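Local coordinates for 27kDa outer membrane protein (Silicibacter pomeroyi, PDB 3GYK) that is probably a thiol-disulfide oxidoreductase, this chain being most of a longer protein and containing its DsbA-like thioredoxin domain, at residues A[24-29]-A[52-57]; A[11-16]-A[126-131]; A[30-35]-A[89-94]. All coordinates share one frame; numbering follows the deposited sequence.

Interaction 1: A[24-29]-A[52-57]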
# COMPACT_ATOMS: atom_id res chain seq x y z
N VAL A 24 13.27 10.40 -1.68
CA VAL A 24 11.86 10.83 -1.69
C VAL A 24 11.01 9.63 -1.30
O VAL A 24 11.13 8.54 -1.92
CB VAL A 24 11.44 11.36 -3.06
CG1 VAL A 24 9.91 11.64 -3.13
CG2 VAL A 24 12.21 12.61 -3.38
N THR A 25 10.15 9.81 -0.29
CA THR A 25 9.16 8.78 0.07
C THR A 25 7.79 9.09 -0.51
O THR A 25 7.27 10.21 -0.34
CB THR A 25 9.03 8.63 1.61
OG1 THR A 25 10.29 8.20 2.13
CG2 THR A 25 7.98 7.57 1.98
N VAL A 26 7.21 8.10 -1.18
CA VAL A 26 5.83 8.16 -1.66
C VAL A 26 5.02 7.22 -0.80
O VAL A 26 5.38 6.04 -0.68
CB VAL A 26 5.70 7.74 -3.15
CG1 VAL A 26 4.22 7.61 -3.55
CG2 VAL A 26 6.44 8.74 -4.04
N VAL A 27 3.95 7.72 -0.17
CA VAL A 27 3.07 6.84 0.59
C VAL A 27 1.79 6.64 -0.20
O VAL A 27 1.24 7.62 -0.69
CB VAL A 27 2.72 7.47 1.96
CG1 VAL A 27 1.85 6.52 2.77
CG2 VAL A 27 4.02 7.83 2.75
N GLU A 28 1.30 5.40 -0.31
CA GLU A 28 0.01 5.19 -0.98
C GLU A 28 -0.95 4.55 0.03
O GLU A 28 -0.57 3.61 0.74
CB GLU A 28 0.15 4.23 -2.17
CG GLU A 28 -1.19 4.07 -2.92
CD GLU A 28 -1.17 3.08 -4.09
OE1 GLU A 28 -0.09 2.55 -4.43
OE2 GLU A 28 -2.29 2.81 -4.64
N PHE A 29 -2.17 5.08 0.08
CA PHE A 29 -3.27 4.49 0.87
C PHE A 29 -4.17 3.81 -0.16
O PHE A 29 -4.62 4.45 -1.13
CB PHE A 29 -4.07 5.61 1.54
CG PHE A 29 -3.38 6.27 2.74
CD1 PHE A 29 -3.91 6.12 4.03
CD2 PHE A 29 -2.24 7.08 2.57
CE1 PHE A 29 -3.32 6.74 5.14
CE2 PHE A 29 -1.64 7.72 3.67
CZ PHE A 29 -2.16 7.53 4.95
N PRO A 52 15.03 4.82 -9.39
CA PRO A 52 15.58 3.92 -8.38
C PRO A 52 15.86 4.62 -7.05
O PRO A 52 16.44 4.01 -6.15
CB PRO A 52 16.89 3.44 -9.01
CG PRO A 52 17.33 4.54 -9.89
CD PRO A 52 16.03 5.18 -10.41
N ASN A 53 15.49 5.90 -6.93
CA ASN A 53 15.75 6.65 -5.70
C ASN A 53 14.45 7.03 -4.99
O ASN A 53 14.39 8.00 -4.23
CB ASN A 53 16.63 7.88 -6.03
CG ASN A 53 17.39 8.40 -4.81
OD1 ASN A 53 17.64 7.67 -3.84
ND2 ASN A 53 17.83 9.65 -4.89
N VAL A 54 13.39 6.27 -5.27
CA VAL A 54 12.06 6.48 -4.65
C VAL A 54 11.82 5.34 -3.67
O VAL A 54 11.99 4.16 -4.00
CB VAL A 54 10.93 6.52 -5.72
CG1 VAL A 54 9.54 6.41 -5.06
CG2 VAL A 54 11.01 7.83 -6.55
N ARG A 55 11.47 5.71 -2.46
CA ARG A 55 11.06 4.81 -1.42
C ARG A 55 9.53 4.82 -1.39
O ARG A 55 8.93 5.89 -1.38
CB ARG A 55 11.52 5.42 -0.12
CG ARG A 55 11.33 4.61 1.09
CD ARG A 55 12.29 5.29 2.07
NE ARG A 55 12.19 4.64 3.35
CZ ARG A 55 11.29 4.96 4.26
NH1 ARG A 55 10.46 5.97 4.05
NH2 ARG A 55 11.25 4.27 5.40
N LEU A 56 8.91 3.64 -1.32
CA LEU A 56 7.45 3.55 -1.40
C LEU A 56 6.87 2.90 -0.15
O LEU A 56 7.18 1.73 0.13
CB LEU A 56 7.07 2.74 -2.63
CG LEU A 56 5.59 2.41 -2.82
CD1 LEU A 56 4.87 3.68 -3.19
CD2 LEU A 56 5.49 1.42 -3.94
N VAL A 57 6.03 3.64 0.59
CA VAL A 57 5.50 3.18 1.88
C VAL A 57 4.01 2.87 1.67
O VAL A 57 3.27 3.69 1.09
CB VAL A 57 5.70 4.24 3.02
CG1 VAL A 57 4.83 3.90 4.27
CG2 VAL A 57 7.19 4.32 3.41
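Val-24 to Val-27 run parallel to Val-54 to Val-57 in unbroken register, the axes of strands 24-29 and 54-57 coming within 4.6 Å at a crossing angle of -26°. Arg-55 uses both its backbone groups, its N giving to Val-24 O and its O accepting from Val-26 N (2.8 Å); Val-57 does likewise, its N bonding to Val-26 O and its O receiving Glu-28 N. The same carbonyls take CA-H...O contacts, such as Thr-25 CA to Arg-55 O at 3.2 Å. The two strands belong to a beta-alpha-beta unit, joined through helix 35-50; strand 24-30 is central in the thioredoxin-fold sheet, with 147-150 on its other flank. On one face, Thr-25 and Arg-55 lie side by side. The arginine chain leaves with CG anti to the backbone N (chi1 -174°) and stays extended as far as NE, which carries the guanidinium past the threonine; there NH1 donates edge-on to Thr-25 OG1 (2.9 Å, 152° at the hydrogen), while NH2 reaches Phe-9 O. Thr-25 CG2 also packs on Val-57 CG2 at 3.6 Å, and Val-27 CG2 rests alongside Val-57 CB. On the face of Val-24, Val-26 and Val-54 the contacts across the pair are aliphatic: Val-26 CG2 meets Val-54 CG1 at 4.0 Å, and helix 161-174 covers Val-24 and Val-54 through Val-168 and Arg-172.

Interaction 2: A[11-16]-A[126-131]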
# COMPACT_ATOMS: atom_id res chain seq x y z
N ASP A 11 7.42 4.27 10.05
CA ASP A 11 6.65 3.29 10.82
C ASP A 11 7.11 1.86 10.46
O ASP A 11 6.95 1.43 9.31
CB ASP A 11 5.17 3.50 10.45
CG ASP A 11 4.24 2.57 11.21
OD1 ASP A 11 4.74 1.61 11.83
OD2 ASP A 11 3.00 2.80 11.15
N PRO A 12 7.66 1.12 11.43
CA PRO A 12 8.15 -0.24 11.10
C PRO A 12 7.05 -1.21 10.69
O PRO A 12 7.35 -2.25 10.06
CB PRO A 12 8.83 -0.70 12.38
CG PRO A 12 8.36 0.20 13.43
CD PRO A 12 7.96 1.49 12.82
N ASN A 13 5.80 -0.88 11.02
CA ASN A 13 4.67 -1.76 10.72
C ASN A 13 4.04 -1.41 9.36
O ASN A 13 2.98 -1.93 9.00
CB ASN A 13 3.64 -1.70 11.88
CG ASN A 13 2.63 -2.89 11.88
OD1 ASN A 13 2.91 -3.99 11.34
ND2 ASN A 13 1.48 -2.67 12.54
N ALA A 14 4.69 -0.53 8.60
CA ALA A 14 4.20 -0.19 7.25
C ALA A 14 5.18 -0.73 6.22
O ALA A 14 6.37 -0.41 6.28
CB ALA A 14 4.05 1.35 7.10
N PRO A 15 4.69 -1.55 5.26
CA PRO A 15 5.64 -2.08 4.28
C PRO A 15 6.40 -1.00 3.50
O PRO A 15 5.86 0.04 3.17
CB PRO A 15 4.76 -2.87 3.31
CG PRO A 15 3.56 -3.26 4.15
CD PRO A 15 3.32 -2.09 5.08
N VAL A 16 7.66 -1.31 3.21
CA VAL A 16 8.51 -0.44 2.42
C VAL A 16 8.89 -1.17 1.13
O VAL A 16 9.44 -2.28 1.19
CB VAL A 16 9.79 -0.05 3.19
CG1 VAL A 16 10.78 0.71 2.28
CG2 VAL A 16 9.42 0.80 4.43
N VAL A 126 -1.62 -6.69 12.81
CA VAL A 126 -2.39 -6.49 11.58
C VAL A 126 -3.49 -5.44 11.86
O VAL A 126 -3.64 -4.43 11.14
CB VAL A 126 -3.00 -7.85 11.06
CG1 VAL A 126 -4.01 -7.61 9.94
CG2 VAL A 126 -1.87 -8.77 10.56
N THR A 127 -4.23 -5.69 12.94
CA THR A 127 -5.22 -4.73 13.43
C THR A 127 -4.60 -3.34 13.68
O THR A 127 -5.18 -2.32 13.26
CB THR A 127 -5.86 -5.25 14.69
OG1 THR A 127 -6.53 -6.48 14.37
CG2 THR A 127 -6.87 -4.24 15.24
N ALA A 128 -3.42 -3.31 14.33
CA ALA A 128 -2.72 -2.06 14.63
C ALA A 128 -2.40 -1.29 13.34
O ALA A 128 -2.58 -0.05 13.30
CB ALA A 128 -1.45 -2.28 15.49
N HIS A 129 -1.95 -1.98 12.30
CA HIS A 129 -1.65 -1.29 11.02
C HIS A 129 -2.91 -0.64 10.45
O HIS A 129 -2.94 0.54 10.10
CB HIS A 129 -1.05 -2.23 9.98
CG HIS A 129 -0.84 -1.58 8.65
ND1 HIS A 129 0.40 -1.16 8.22
CD2 HIS A 129 -1.72 -1.23 7.67
CE1 HIS A 129 0.29 -0.61 7.02
NE2 HIS A 129 -0.99 -0.63 6.67
N ILE A 130 -3.97 -1.42 10.34
CA ILE A 130 -5.19 -0.90 9.70
C ILE A 130 -5.78 0.26 10.49
O ILE A 130 -6.21 1.26 9.90
CB ILE A 130 -6.22 -2.04 9.48
CG1 ILE A 130 -5.67 -3.05 8.46
CG2 ILE A 130 -7.56 -1.47 8.98
CD1 ILE A 130 -6.41 -4.43 8.44
N ALA A 131 -5.77 0.16 11.82
CA ALA A 131 -6.27 1.25 12.65
C ALA A 131 -5.46 2.52 12.45
O ALA A 131 -6.01 3.63 12.43
CB ALA A 131 -6.26 0.85 14.13
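Asn-13 meets His-129 with its side-chain amide almost perpendicular to the imidazole, the two planes 89° apart. The amide does not lie on the ring; its ND2 comes against the root of the histidine side chain, 3.6 Å from His-129 CB, and also passes 4.2 Å from Ala-128 CB. What grips the ring is the backbone of the same residue: His-129 ND1 donates to Asn-13 O at 2.8 Å, close to the ring plane, although the donor stands 34° out of the carbonyl plane. The histidine side chain extends away from its own backbone N (chi1 175°) and reaches from helix 124-140 into the loop that precedes strand 16-18. There Ala-14 CA sits at the ring edge, 3.9 Å from CE1, and Pro-15 CD approaches CE1 obliquely from the facing direction. The loop is shaped by a type I turn from Asp-11 to Ala-14 in which Asp-11 OD1 also accepts Asn-13 N at 2.8 Å as an Asx turn. Asp-11 OD2 forms a salt bridge with Arg-59, and the Asn-13 amide is held at both ends, OD1 by Arg-79 and ND2 by Glu-125 O. The far nitrogen of the ring, His-129 NE2, accepts from Glu-60 N. A buried imidazole that donates through ND1 and accepts through NE2 is probably held against a ring flip, and this pairing is consistent with a neutral ring protonated on ND1.

Interaction 3: A[30-35]-A[89-94]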
# COMPACT_ATOMS: atom_id res chain seq x y z
N PHE A 30 -4.50 2.54 0.05
CA PHE A 30 -5.24 1.81 -0.99
C PHE A 30 -6.13 0.70 -0.41
O PHE A 30 -5.99 0.31 0.76
CB PHE A 30 -4.24 1.17 -1.98
CG PHE A 30 -3.24 0.26 -1.32
CD1 PHE A 30 -3.58 -1.04 -1.00
CD2 PHE A 30 -1.97 0.74 -0.96
CE1 PHE A 30 -2.68 -1.89 -0.36
CE2 PHE A 30 -1.06 -0.10 -0.30
CZ PHE A 30 -1.41 -1.41 -0.01
N ASP A 31 -7.02 0.21 -1.29
CA ASP A 31 -8.00 -0.85 -0.96
C ASP A 31 -8.00 -1.76 -2.19
O ASP A 31 -8.05 -1.26 -3.33
CB ASP A 31 -9.37 -0.18 -0.73
CG ASP A 31 -10.50 -1.17 -0.44
OD1 ASP A 31 -10.74 -2.06 -1.29
OD2 ASP A 31 -11.17 -1.01 0.61
N TYR A 32 -7.94 -3.08 -1.97
CA TYR A 32 -7.82 -4.04 -3.08
C TYR A 32 -9.04 -4.13 -4.00
O TYR A 32 -8.93 -4.68 -5.07
CB TYR A 32 -7.39 -5.46 -2.60
CG TYR A 32 -5.99 -5.46 -2.06
CD1 TYR A 32 -4.89 -5.38 -2.93
CD2 TYR A 32 -5.75 -5.51 -0.69
CE1 TYR A 32 -3.56 -5.34 -2.43
CE2 TYR A 32 -4.43 -5.47 -0.17
CZ TYR A 32 -3.35 -5.39 -1.05
OH TYR A 32 -2.08 -5.33 -0.52
N ASN A 33 -10.17 -3.55 -3.59
CA ASN A 33 -11.36 -3.52 -4.41
C ASN A 33 -11.66 -2.16 -5.04
O ASN A 33 -12.70 -1.97 -5.70
CB ASN A 33 -12.55 -4.01 -3.59
CG ASN A 33 -12.55 -5.53 -3.46
OD1 ASN A 33 -12.44 -6.23 -4.46
ND2 ASN A 33 -12.69 -6.04 -2.24
N CYS A 34 -10.72 -1.23 -4.87
CA CYS A 34 -10.88 0.11 -5.41
C CYS A 34 -10.42 0.16 -6.88
O CYS A 34 -9.24 -0.09 -7.18
CB CYS A 34 -10.13 1.08 -4.52
SG CYS A 34 -9.97 2.75 -5.22
N PRO A 35 -11.34 0.51 -7.80
CA PRO A 35 -11.00 0.50 -9.24
C PRO A 35 -9.83 1.44 -9.56
O PRO A 35 -8.96 1.11 -10.38
CB PRO A 35 -12.28 1.01 -9.90
CG PRO A 35 -13.36 0.66 -8.96
CD PRO A 35 -12.78 0.74 -7.58
N TRP A 89 1.02 -7.20 -5.45
CA TRP A 89 0.91 -7.03 -6.89
C TRP A 89 -0.12 -7.99 -7.47
O TRP A 89 -0.87 -7.62 -8.38
CB TRP A 89 2.26 -7.22 -7.62
CG TRP A 89 3.36 -6.21 -7.26
CD1 TRP A 89 4.67 -6.51 -6.95
CD2 TRP A 89 3.25 -4.78 -7.16
NE1 TRP A 89 5.37 -5.35 -6.67
CE2 TRP A 89 4.53 -4.28 -6.79
CE3 TRP A 89 2.20 -3.86 -7.38
CZ2 TRP A 89 4.78 -2.90 -6.62
CZ3 TRP A 89 2.45 -2.48 -7.20
CH2 TRP A 89 3.74 -2.03 -6.83
N ALA A 90 -0.17 -9.21 -6.94
CA ALA A 90 -1.07 -10.25 -7.50
C ALA A 90 -2.54 -9.94 -7.18
O ALA A 90 -3.43 -10.13 -8.04
CB ALA A 90 -0.68 -11.64 -7.00
N LEU A 91 -2.79 -9.48 -5.96
CA LEU A 91 -4.12 -9.02 -5.54
C LEU A 91 -4.56 -7.82 -6.34
O LEU A 91 -5.64 -7.79 -6.88
CB LEU A 91 -4.15 -8.67 -4.05
CG LEU A 91 -4.04 -9.84 -3.07
CD1 LEU A 91 -3.78 -9.35 -1.66
CD2 LEU A 91 -5.32 -10.68 -3.14
N MSE A 92 -3.70 -6.81 -6.39
CA MSE A 92 -4.05 -5.57 -7.06
C MSE A 92 -4.22 -5.76 -8.58
O MSE A 92 -4.97 -5.01 -9.23
CB MSE A 92 -3.02 -4.48 -6.67
CG MSE A 92 -3.46 -3.08 -6.88
SE MSE A 92 -5.12 -2.61 -5.94
CE MSE A 92 -4.47 -2.11 -4.19
N GLY A 93 -3.61 -6.82 -9.14
CA GLY A 93 -3.75 -7.13 -10.56
C GLY A 93 -4.76 -8.22 -10.90
O GLY A 93 -4.86 -8.66 -12.06
N MSE A 94 -5.51 -8.66 -9.90
CA MSE A 94 -6.45 -9.77 -10.10
C MSE A 94 -7.69 -9.38 -10.90
O MSE A 94 -8.04 -8.20 -11.00
CB MSE A 94 -6.88 -10.36 -8.76
CG MSE A 94 -8.00 -9.60 -8.08
SE MSE A 94 -8.20 -10.19 -6.27
CE MSE A 94 -9.13 -11.89 -6.62
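The loop leading into what is probably the thioredoxin-type CxxC motif, in which Cys-34 occupies the N-cap of helix 35-50 and Cys-37 lies in its first turn, packs through Phe-30 and Tyr-32 on the end of helix 84-92. Tyr-32 contributes most. Over one face of its ring stands Leu-91 CD1, 4.0 Å from the centroid and 10° from the ring normal, a CH-pi contact; Leu-91 CB, on the same side of the ring, comes 3.6 Å from Tyr-32 CD1. Met-92, present as selenomethionine, crosses the tyrosine at about a right angle. Its chain is bent at chi2 and chi3 (58° and 85°), which brings CE into the corner formed by the two aromatic residues, 3.5 Å from Phe-30 CD1 and 3.5 Å from Tyr-32 CD1, oblique to both rings. The selenium itself lies 5.2 Å from the Tyr-32 centroid, a Met-aromatic contact well off the ring normal. Behind this layer the loop is braced by polar bonds. Asp-31 OD1 accepts Asn-33 N at 2.8 Å, an Asx turn inside the type I turn Asp-31 to Cys-34, and also bonds Ser-68 OG; OD2 takes the backbone N atoms of Ile-63 and Leu-64. The tyrosine hydroxyl is bonded to both Glu-60 OE2 and His-88 ND1. Replacing Tyr-32 by an alanine removes both ring and hydroxyl, which is likely to leave Leu-91 and the Met-92 methyl without their aromatic surface and Glu-60 and His-88 without a shared partner. Between the two segments the contact is apolar; the hydroxyl adds a polar tie to helix 84-92 through His-88 and, with Glu-60, probably fixes the ring's rotation, while the Asp-31 bonds shape the turn that carries Cys-34.

Overall arrangement
Interaction 1 lies in the sheet, and the other two join the thioredoxin fold to helices that intervene between strands 54-60 and 147-150, as in DsbA relatives. Interactions 1 and 3 have centres about 18 Å apart and follow each other directly along strand 24-30; their segments alternate in sequence. Interaction 2, centred about 15 Å from interaction 1, spans both others along the chain and touches the sheet where Val-57 CG1 meets Ala-14 CB at 3.9 Å. Interactions 2 and 3 do not touch: their centres are about 18 Å and their nearest atoms about 7 Å apart. Strand 54-60 connects all three: its Glu-60 bonds His-129 and the Tyr-32 hydroxyl, linking sheet, helices and probable redox loop.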